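Local coordinates for acetyltransferase, GNAT family (Bacillus anthracis str. Sterne, PDB 3FBU), which binds coenzyme A and probably transfers an acetyl group from acetyl-CoA to an acceptor substrate, as other members of the GNAT family do, at residues Met31-Glu36 / Glu155-Tyr160. Sequence-based numbering, arbitrary orientation.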
loop_
_atom_site.group_PDB
_atom_site.type_symbol
_atom_site.label_atom_id
_atom_site.label_comp_id
_atom_site.label_asym_id
_atom_site.label_seq_id
_atom_site.Cartn_x
_atom_site.Cartn_y
_atom_site.Cartn_z
ATOM N N MET A 31 0.976 12.021 7.648
ATOM C CA MET A 31 -0.071 12.878 8.206
ATOM C C MET A 31 -1.120 13.337 7.169
ATOM O O MET A 31 -1.957 14.169 7.472
ATOM C CB MET A 31 0.576 14.076 8.925
ATOM C CG MET A 31 1.606 13.664 9.989
ATOM S SD MET A 31 0.887 12.835 11.453
ATOM C CE MET A 31 0.482 14.225 12.484
ATOM N N LYS A 32 -1.094 12.737 5.984
ATOM C CA LYS A 32 -2.070 12.997 4.901
ATOM C C LYS A 32 -3.530 12.984 5.374
ATOM O O LYS A 32 -4.300 13.887 5.033
ATOM C CB LYS A 32 -1.852 11.954 3.790
ATOM C CG LYS A 32 -3.025 11.706 2.838
ATOM C CD LYS A 32 -2.937 12.533 1.589
ATOM C CE LYS A 32 -4.040 12.148 0.594
ATOM N NZ LYS A 32 -4.126 13.168 -0.485
ATOM N N TYR A 33 -3.912 11.982 6.160
ATOM C CA TYR A 33 -5.296 11.861 6.625
ATOM C C TYR A 33 -5.523 12.359 8.011
ATOM O O TYR A 33 -6.568 12.204 8.549
ATOM C CB TYR A 33 -5.793 10.432 6.520
ATOM C CG TYR A 33 -5.796 9.901 5.151
ATOM C CD1 TYR A 33 -6.747 10.300 4.241
ATOM C CD2 TYR A 33 -4.847 9.007 4.742
ATOM C CE1 TYR A 33 -6.748 9.811 2.979
ATOM C CE2 TYR A 33 -4.853 8.522 3.496
ATOM C CZ TYR A 33 -5.791 8.938 2.620
ATOM O OH TYR A 33 -5.776 8.455 1.384
ATOM N N ILE A 34 -4.516 12.936 8.610
ATOM C CA ILE A 34 -4.639 13.438 9.937
ATOM C C ILE A 34 -5.082 14.885 9.766
ATOM O O ILE A 34 -4.534 15.597 8.977
ATOM C CB ILE A 34 -3.313 13.441 10.685
ATOM C CG1 ILE A 34 -2.660 12.064 10.782
ATOM C CG2 ILE A 34 -3.463 14.013 12.020
ATOM C CD1 ILE A 34 -3.502 10.962 11.001
ATOM N N PRO A 35 -6.129 15.279 10.457
ATOM C CA PRO A 35 -6.645 16.633 10.282
ATOM C C PRO A 35 -5.550 17.717 10.346
ATOM O O PRO A 35 -5.470 18.492 9.441
ATOM C CB PRO A 35 -7.666 16.759 11.408
ATOM C CG PRO A 35 -8.086 15.406 11.699
ATOM C CD PRO A 35 -6.883 14.552 11.488
ATOM N N GLU A 36 -4.695 17.728 11.362
ATOM C CA GLU A 36 -3.636 18.766 11.452
ATOM C C GLU A 36 -2.688 18.850 10.231
ATOM O O GLU A 36 -2.163 19.928 9.890
ATOM C CB GLU A 36 -2.807 18.584 12.734
ATOM C CG GLU A 36 -3.098 19.636 13.831
ATOM C CD GLU A 36 -2.691 19.183 15.237
ATOM O OE1 GLU A 36 -3.001 18.014 15.587
ATOM O OE2 GLU A 36 -2.091 19.999 15.996
ATOM N N GLU A 155 -12.546 21.254 1.520
ATOM C CA GLU A 155 -12.949 20.032 0.840
ATOM C C GLU A 155 -13.721 19.141 1.826
ATOM O O GLU A 155 -13.556 19.303 3.035
ATOM C CB GLU A 155 -11.721 19.312 0.268
ATOM C CG GLU A 155 -11.094 20.023 -0.944
ATOM C CD GLU A 155 -11.888 19.848 -2.231
ATOM O OE1 GLU A 155 -12.730 18.917 -2.313
ATOM O OE2 GLU A 155 -11.659 20.642 -3.167
ATOM N N TRP A 156 -14.554 18.240 1.274
ATOM C CA TRP A 156 -15.353 17.250 2.028
ATOM C C TRP A 156 -14.930 15.788 1.745
ATOM O O TRP A 156 -15.075 15.283 0.632
ATOM C CB TRP A 156 -16.854 17.385 1.714
ATOM C CG TRP A 156 -17.449 18.699 2.087
ATOM C CD1 TRP A 156 -17.696 19.747 1.241
ATOM C CD2 TRP A 156 -17.865 19.128 3.385
ATOM N NE1 TRP A 156 -18.245 20.789 1.932
ATOM C CE2 TRP A 156 -18.374 20.438 3.246
ATOM C CE3 TRP A 156 -17.882 18.530 4.650
ATOM C CZ2 TRP A 156 -18.867 21.168 4.323
ATOM C CZ3 TRP A 156 -18.382 19.256 5.731
ATOM C CH2 TRP A 156 -18.857 20.570 5.557
ATOM N N TRP A 157 -14.471 15.100 2.781
ATOM C CA TRP A 157 -14.060 13.711 2.659
ATOM C C TRP A 157 -15.144 12.762 3.153
ATOM O O TRP A 157 -15.985 13.159 3.968
ATOM C CB TRP A 157 -12.810 13.468 3.478
ATOM C CG TRP A 157 -11.552 14.007 2.873
ATOM C CD1 TRP A 157 -11.394 14.563 1.623
ATOM C CD2 TRP A 157 -10.258 13.995 3.475
ATOM N NE1 TRP A 157 -10.076 14.923 1.434
ATOM C CE2 TRP A 157 -9.360 14.584 2.554
ATOM C CE3 TRP A 157 -9.775 13.579 4.716
ATOM C CZ2 TRP A 157 -7.998 14.747 2.834
ATOM C CZ3 TRP A 157 -8.422 13.738 4.996
ATOM C CH2 TRP A 157 -7.550 14.319 4.056
ATOM N N ASP A 158 -15.085 11.535 2.641
ATOM C CA ASP A 158 -15.945 10.427 3.054
ATOM C C ASP A 158 -15.326 9.821 4.316
ATOM O O ASP A 158 -14.183 10.068 4.630
ATOM C CB ASP A 158 -16.034 9.321 1.975
ATOM C CG ASP A 158 -16.742 9.746 0.681
ATOM O OD1 ASP A 158 -17.377 10.830 0.610
ATOM O OD2 ASP A 158 -16.654 8.959 -0.294
ATOM N N GLU A 159 -16.091 9.010 5.042
ATOM C CA GLU A 159 -15.564 8.337 6.209
ATOM C C GLU A 159 -16.173 6.954 6.292
ATOM O O GLU A 159 -17.389 6.824 6.168
ATOM C CB GLU A 159 -15.937 9.158 7.441
ATOM C CG GLU A 159 -15.448 8.701 8.735
ATOM C CD GLU A 159 -15.867 9.659 9.855
ATOM O OE1 GLU A 159 -16.577 10.652 9.563
ATOM O OE2 GLU A 159 -15.452 9.446 11.000
ATOM N N TYR A 160 -15.344 5.939 6.529
ATOM C CA TYR A 160 -15.839 4.640 7.009
ATOM C C TYR A 160 -15.862 4.650 8.514
ATOM O O TYR A 160 -14.960 5.197 9.142
ATOM C CB TYR A 160 -14.904 3.511 6.607
ATOM C CG TYR A 160 -14.929 3.049 5.166
ATOM C CD1 TYR A 160 -16.072 3.096 4.396
ATOM C CD2 TYR A 160 -13.789 2.476 4.612
ATOM C CE1 TYR A 160 -16.072 2.632 3.080
ATOM C CE2 TYR A 160 -13.787 1.991 3.332
ATOM C CZ TYR A 160 -14.919 2.081 2.564
ATOM O OH TYR A 160 -14.888 1.590 1.278
#
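Tyr-33 and Trp-157 meet as an aromatic pair that joins the 31-36 loop to the strand 155-160 across 9.8 Å between their CA atoms. The pair is an offset edge-to-face arrangement: the edge of the tyrosine ring is turned toward the face of the indole, with the centroid of the Tyr-33 ring 5.7 Å from that of the Trp-157 six-membered ring and the planes inclined at 63°. The touching atoms are Tyr-33 CD1 and Trp-157 CZ3, 3.9 Å apart. In Trp-157, chi1 of -75° (CG opposite its own carbonyl carbon) and chi2 of -7° together bring the benzo ring to the loop, where CZ3 and CH2 are the indole atoms that make contact.

A second, polar contact is made at the rim of the same ring. The backbone carbonyl oxygen of Lys-32 lies in the indole plane, 3.4 Å from Trp-157 CH2, where it faces the weakly positive ring edge. No hydrogen bond crosses between the segments.

Within the loop, Met-31 to Ile-34 form a type I beta turn, closed by a 3.1 Å bond from Ile-34 N to Met-31 O. Lys-32 CG lies over the centre of the Tyr-33 ring, 3.7 Å above its plane, a CH-pi type of packing that backs one face of the ring.

The loop lies between helix 18-25 and helix 41-50 of the GNAT domain, and the side chain of Tyr-33 comes within about 4 Å of the bound coenzyme A, which places the contact beside the cofactor pocket. His-152 stacks on the Trp-157 ring. Ring packing and a weak C-H...O-type approach thus carry this small surface contact, which buries 129 Å²; its geometry is set by how the two rings are turned and by the carbonyl lying in the indole plane.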